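Local coordinates for protein L-lysine 6-oxidase (Marinomonas mediterranea, PDB 3WEU) that oxidises the side-chain amine of L-lysine with a cysteine tryptophylquinone cofactor, releasing ammonium and the hydrogen peroxide that gives it its antibacterial activity, at residues Y97-G109 and M447-P460. Numbering follows the deposited sequence.
Sequences YEFRELNGNLLYG and MCPGIEMTWSLQNP. With SO4 (sulfate ion), chain C; EDO (1,2-ethanediol), chain I.
Trp455 drives its indole into the turns of 97-109, making a buried loop-to-loop contact between the loop that follows strand 80-91 and the one that precedes strand 468-469. Two overlapping beta turns, type II' from Arg100 to Asn103 and type II from Leu102 to Asn105, curl the first loop round the ring. At the indole edge Trp455 NE1 makes a hydrogen bond to Glu101 O at 3.1 Å; the bond is bent (136°), and the donor sits above the carbonyl plane although the oxygen lies in the ring plane. Over one face, Asn105 CB makes a CH-pi contact with the six-membered ring of Trp455. With CG trans to the backbone N (chi1 -174°) the Asn105 side chain reaches over the indole, and a small chi2 turn leaves the amide nearly parallel to it, planes 17° apart, with Asn105 ND2 3.4 Å from Trp455 CG. Asn105 OD1 accepts a hydrogen bond from Leu107 N, closing an Asx turn, and a water links OD1 to Trp455 O; a second joins ND2 to Gln458 OE1. Earlier in the same loop, Pro449, which follows a cis peptide bond, sets CB over a face of Phe99, while Glu101 N lies over the opposite face, toward its rim. Beside it Cys448 SG meets Glu101 CG at 3.5 Å, and the backbone N of Cys448 hydrogen-bonds to O7 of the tryptophylquinone at position 581. Aromatic faces pressed by aliphatic carbons, with the buried amide and indole N-H given partners, are consistent with a firmly held pair of loops beside the cofactor.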
loop_
_atom_site.group_PDB
_atom_site.type_symbol
_atom_site.label_atom_id
_atom_site.label_comp_id
_atom_site.label_asym_id
_atom_site.label_seq_id
_atom_site.Cartn_x
_atom_site.Cartn_y
_atom_site.Cartn_z
ATOM N N TYR A 97 2.041 22.872 -12.531
ATOM C CA TYR A 97 1.781 21.658 -13.292
ATOM C C TYR A 97 2.639 20.490 -12.864
ATOM O O TYR A 97 3.765 20.655 -12.416
ATOM C CB TYR A 97 2.081 21.913 -14.765
ATOM C CG TYR A 97 1.223 22.957 -15.396
ATOM C CD1 TYR A 97 -0.062 22.610 -15.875
ATOM C CD2 TYR A 97 1.667 24.225 -15.611
ATOM C CE1 TYR A 97 -0.877 23.530 -16.493
ATOM C CE2 TYR A 97 0.826 25.165 -16.240
ATOM C CZ TYR A 97 -0.445 24.770 -16.657
ATOM O OH TYR A 97 -1.266 25.562 -17.279
ATOM N N GLU A 98 2.121 19.298 -13.063
ATOM C CA GLU A 98 2.892 18.082 -12.921
ATOM C C GLU A 98 4.082 18.129 -13.937
ATOM O O GLU A 98 3.907 18.624 -15.065
ATOM C CB GLU A 98 1.983 16.873 -13.222
ATOM C CG GLU A 98 1.019 16.522 -12.093
ATOM C CD GLU A 98 0.343 15.155 -12.271
ATOM O OE1 GLU A 98 0.515 14.475 -13.322
ATOM O OE2 GLU A 98 -0.360 14.743 -11.311
ATOM N N PHE A 99 5.250 17.613 -13.544
ATOM C CA PHE A 99 6.364 17.591 -14.455
ATOM C C PHE A 99 6.227 16.430 -15.456
ATOM O O PHE A 99 6.098 15.270 -15.106
ATOM C CB PHE A 99 7.722 17.519 -13.727
ATOM C CG PHE A 99 8.888 17.698 -14.694
ATOM C CD1 PHE A 99 9.181 18.949 -15.216
ATOM C CD2 PHE A 99 9.611 16.600 -15.115
ATOM C CE1 PHE A 99 10.193 19.120 -16.120
ATOM C CE2 PHE A 99 10.617 16.782 -16.046
ATOM C CZ PHE A 99 10.913 18.025 -16.514
ATOM N N ARG A 100 6.184 16.801 -16.734
ATOM C CA ARG A 100 6.177 15.893 -17.847
ATOM C C ARG A 100 7.255 16.176 -18.878
ATOM O O ARG A 100 6.951 16.516 -20.061
ATOM C CB ARG A 100 4.807 15.978 -18.504
ATOM C CG ARG A 100 3.779 15.251 -17.644
ATOM C CD ARG A 100 2.480 15.237 -18.402
ATOM N NE ARG A 100 1.429 14.460 -17.737
ATOM C CZ ARG A 100 0.244 14.195 -18.289
ATOM N NH1 ARG A 100 -0.082 14.689 -19.478
ATOM N NH2 ARG A 100 -0.623 13.442 -17.618
ATOM N N GLU A 101 8.522 16.070 -18.427
ATOM C CA GLU A 101 9.612 16.310 -19.278
ATOM C C GLU A 101 9.493 17.641 -20.013
ATOM O O GLU A 101 9.346 18.694 -19.363
ATOM C CB GLU A 101 9.815 15.089 -20.175
ATOM C CG GLU A 101 9.996 13.811 -19.393
ATOM C CD GLU A 101 8.679 13.183 -18.907
ATOM O OE1 GLU A 101 7.747 12.954 -19.718
ATOM O OE2 GLU A 101 8.601 12.969 -17.694
ATOM N N LEU A 102 9.554 17.625 -21.340
ATOM C CA LEU A 102 9.649 18.854 -22.084
ATOM C C LEU A 102 8.304 19.503 -22.403
ATOM O O LEU A 102 8.267 20.618 -22.970
ATOM C CB LEU A 102 10.400 18.642 -23.358
ATOM C CG LEU A 102 11.911 18.707 -23.438
ATOM C CD1 LEU A 102 12.719 19.624 -22.559
ATOM C CD2 LEU A 102 12.695 17.642 -24.127
ATOM N N ASN A 103 7.221 18.853 -21.965
ATOM C CA ASN A 103 5.888 19.459 -22.208
ATOM C C ASN A 103 5.796 20.699 -21.391
ATOM O O ASN A 103 6.113 20.715 -20.164
ATOM C CB ASN A 103 4.783 18.500 -21.848
ATOM C CG ASN A 103 4.722 17.302 -22.818
ATOM O OD1 ASN A 103 4.342 17.423 -24.001
ATOM N ND2 ASN A 103 5.207 16.192 -22.355
ATOM N N GLY A 104 5.328 21.756 -22.043
ATOM C CA GLY A 104 5.242 23.031 -21.385
ATOM C C GLY A 104 6.324 23.970 -21.753
ATOM O O GLY A 104 6.217 25.139 -21.481
ATOM N N ASN A 105 7.376 23.460 -22.397
ATOM C CA ASN A 105 8.541 24.276 -22.800
ATOM C C ASN A 105 8.310 24.968 -24.145
ATOM O O ASN A 105 8.275 24.326 -25.231
ATOM C CB ASN A 105 9.788 23.368 -22.851
ATOM C CG ASN A 105 11.080 24.118 -23.115
ATOM O OD1 ASN A 105 11.114 25.235 -23.605
ATOM N ND2 ASN A 105 12.192 23.415 -22.848
ATOM N N LEU A 106 8.201 26.286 -24.087
ATOM C CA LEU A 106 7.771 27.099 -25.236
ATOM C C LEU A 106 8.869 27.329 -26.242
ATOM O O LEU A 106 8.636 27.861 -27.330
ATOM C CB LEU A 106 7.144 28.420 -24.760
ATOM C CG LEU A 106 5.850 28.252 -24.000
ATOM C CD1 LEU A 106 5.350 29.468 -23.287
ATOM C CD2 LEU A 106 4.799 27.781 -24.960
ATOM N N LEU A 107 10.092 26.905 -25.911
ATOM C CA LEU A 107 11.117 26.888 -26.881
ATOM C C LEU A 107 10.817 25.951 -28.027
ATOM O O LEU A 107 11.429 26.107 -29.085
ATOM C CB LEU A 107 12.494 26.565 -26.287
ATOM C CG LEU A 107 12.940 27.636 -25.276
ATOM C CD1 LEU A 107 14.120 27.099 -24.464
ATOM C CD2 LEU A 107 13.317 28.898 -25.976
ATOM N N TYR A 108 9.933 24.998 -27.828
ATOM C CA TYR A 108 9.537 24.063 -28.900
ATOM C C TYR A 108 8.256 24.535 -29.652
ATOM O O TYR A 108 7.669 23.797 -30.468
ATOM C CB TYR A 108 9.296 22.654 -28.328
ATOM C CG TYR A 108 10.582 22.034 -27.809
ATOM C CD1 TYR A 108 11.078 22.382 -26.542
ATOM C CD2 TYR A 108 11.308 21.164 -28.575
ATOM C CE1 TYR A 108 12.226 21.814 -26.061
ATOM C CE2 TYR A 108 12.507 20.660 -28.139
ATOM C CZ TYR A 108 12.948 20.980 -26.873
ATOM O OH TYR A 108 14.153 20.507 -26.430
ATOM N N GLY A 109 7.826 25.732 -29.331
ATOM C CA GLY A 109 6.658 26.325 -29.957
ATOM C C GLY A 109 5.409 26.243 -29.142
ATOM O O GLY A 109 5.301 25.528 -28.138
ATOM N N MET A 447 18.013 18.697 -18.212
ATOM C CA MET A 447 16.977 19.248 -17.373
ATOM C C MET A 447 15.682 18.430 -17.562
ATOM O O MET A 447 14.896 18.741 -18.463
ATOM C CB MET A 447 16.801 20.726 -17.759
ATOM C CG MET A 447 17.758 21.689 -17.056
ATOM S SD MET A 447 17.487 23.328 -17.621
ATOM C CE MET A 447 18.469 24.305 -16.444
ATOM N N CYS A 448 15.518 17.399 -16.748
ATOM C CA CYS A 448 14.417 16.482 -16.791
ATOM C C CYS A 448 13.927 16.036 -15.419
ATOM O O CYS A 448 13.683 14.864 -15.199
ATOM C CB CYS A 448 14.760 15.272 -17.702
ATOM S SG CYS A 448 13.316 14.237 -18.214
ATOM N N PRO A 449 13.723 16.981 -14.509
ATOM C CA PRO A 449 13.758 18.399 -14.717
ATOM C C PRO A 449 15.078 19.067 -14.478
ATOM O O PRO A 449 15.276 20.204 -14.863
ATOM C CB PRO A 449 12.784 18.901 -13.636
ATOM C CG PRO A 449 12.841 17.950 -12.542
ATOM C CD PRO A 449 13.128 16.627 -13.200
ATOM N N GLY A 450 15.930 18.413 -13.718
ATOM C CA GLY A 450 17.119 19.050 -13.240
ATOM C C GLY A 450 17.261 18.936 -11.770
ATOM O O GLY A 450 16.600 18.098 -11.159
ATOM N N ILE A 451 18.101 19.785 -11.186
ATOM C CA ILE A 451 18.297 19.745 -9.701
ATOM C C ILE A 451 17.859 21.080 -9.130
ATOM O O ILE A 451 16.778 21.158 -8.550
ATOM C CB ILE A 451 19.750 19.440 -9.326
ATOM C CG1 ILE A 451 20.118 18.008 -9.744
ATOM C CG2 ILE A 451 19.975 19.632 -7.844
ATOM C CD1 ILE A 451 19.356 16.935 -9.055
ATOM N N GLU A 452 18.578 22.159 -9.418
ATOM C CA GLU A 452 18.145 23.440 -8.861
ATOM C C GLU A 452 16.925 24.083 -9.608
ATOM O O GLU A 452 16.040 24.697 -8.962
ATOM C CB GLU A 452 19.281 24.415 -8.760
ATOM C CG GLU A 452 20.429 23.908 -7.815
ATOM C CD GLU A 452 21.465 23.014 -8.521
ATOM O OE1 GLU A 452 21.342 22.745 -9.772
ATOM O OE2 GLU A 452 22.405 22.566 -7.806
ATOM N N MET A 453 17.011 24.028 -10.936
ATOM C CA MET A 453 16.177 24.770 -11.834
ATOM C C MET A 453 15.988 23.951 -13.086
ATOM O O MET A 453 16.748 23.003 -13.332
ATOM C CB MET A 453 16.793 26.101 -12.137
ATOM C CG MET A 453 16.657 27.113 -10.977
ATOM S SD MET A 453 17.735 28.531 -11.254
ATOM C CE MET A 453 19.203 28.003 -10.413
ATOM N N THR A 454 14.982 24.308 -13.891
ATOM C CA THR A 454 14.745 23.535 -15.109
ATOM C C THR A 454 14.718 24.480 -16.320
ATOM O O THR A 454 15.214 25.607 -16.256
ATOM C CB THR A 454 13.543 22.627 -14.993
ATOM O OG1 THR A 454 13.481 21.680 -16.069
ATOM C CG2 THR A 454 12.247 23.443 -14.912
ATOM N N TRP A 455 14.093 24.022 -17.404
ATOM C CA TRP A 455 14.339 24.576 -18.723
ATOM C C TRP A 455 13.703 25.911 -18.979
ATOM O O TRP A 455 13.966 26.528 -20.026
ATOM C CB TRP A 455 14.000 23.550 -19.840
ATOM C CG TRP A 455 12.827 22.709 -19.566
ATOM C CD1 TRP A 455 12.807 21.364 -19.463
ATOM C CD2 TRP A 455 11.465 23.144 -19.460
ATOM N NE1 TRP A 455 11.534 20.925 -19.247
ATOM C CE2 TRP A 455 10.675 21.985 -19.300
ATOM C CE3 TRP A 455 10.825 24.390 -19.570
ATOM C CZ2 TRP A 455 9.265 22.029 -19.099
ATOM C CZ3 TRP A 455 9.395 24.432 -19.427
ATOM C CH2 TRP A 455 8.651 23.243 -19.154
ATOM N N SER A 456 12.977 26.440 -17.991
ATOM C CA SER A 456 12.598 27.853 -18.120
ATOM C C SER A 456 13.792 28.749 -18.152
ATOM O O SER A 456 13.753 29.835 -18.708
ATOM C CB SER A 456 11.613 28.236 -16.993
ATOM O OG SER A 456 12.155 28.051 -15.697
ATOM N N LEU A 457 14.900 28.337 -17.531
ATOM C CA LEU A 457 16.073 29.178 -17.565
ATOM C C LEU A 457 16.737 29.309 -18.901
ATOM O O LEU A 457 17.635 30.164 -19.098
ATOM C CB LEU A 457 17.104 28.673 -16.563
ATOM C CG LEU A 457 16.967 29.035 -15.086
ATOM C CD1 LEU A 457 17.369 30.454 -14.915
ATOM C CD2 LEU A 457 15.600 28.781 -14.507
ATOM N N GLN A 458 16.369 28.435 -19.833
ATOM C CA GLN A 458 16.838 28.533 -21.178
ATOM C C GLN A 458 16.022 29.541 -22.016
ATOM O O GLN A 458 16.416 29.896 -23.134
ATOM C CB GLN A 458 16.752 27.172 -21.879
ATOM C CG GLN A 458 17.802 26.180 -21.377
ATOM C CD GLN A 458 17.588 24.815 -21.977
ATOM O OE1 GLN A 458 17.343 24.680 -23.187
ATOM N NE2 GLN A 458 17.604 23.782 -21.117
ATOM N N ASN A 459 14.943 29.980 -21.464
ATOM C CA ASN A 459 14.031 30.853 -22.209
ATOM C C ASN A 459 14.352 32.330 -22.068
ATOM O O ASN A 459 14.266 32.837 -20.994
ATOM C CB ASN A 459 12.615 30.605 -21.789
ATOM C CG ASN A 459 11.647 31.145 -22.826
ATOM O OD1 ASN A 459 11.970 32.126 -23.479
ATOM N ND2 ASN A 459 10.547 30.453 -23.050
ATOM N N PRO A 460 14.808 32.988 -23.146
ATOM C CA PRO A 460 15.250 34.321 -22.976
ATOM C C PRO A 460 14.177 35.276 -22.468
ATOM O O PRO A 460 14.560 36.333 -21.905
ATOM C CB PRO A 460 15.659 34.765 -24.383
ATOM C CG PRO A 460 14.955 33.844 -25.311
ATOM C CD PRO A 460 14.923 32.557 -24.540
HETATM S S SO4 C . 4.598 15.700 -10.274
HETATM O O1 SO4 C . 3.611 15.033 -11.201
HETATM O O2 SO4 C . 3.716 16.418 -9.260
HETATM O O3 SO4 C . 5.404 14.663 -9.533
HETATM O O4 SO4 C . 5.610 16.604 -10.979
HETATM C C1 EDO I . 10.179 32.236 -26.774
HETATM O O1 EDO I . 11.472 32.146 -26.161
HETATM C C2 EDO I . 9.188 31.186 -26.339
HETATM O O2 EDO I . 8.763 31.450 -24.979
HETATM O O HOH W 1 11.732 27.179 -21.725
HETATM O O HOH W 2 14.889 23.662 -23.668
HETATM O O HOH W 3 9.016 27.775 -21.700
#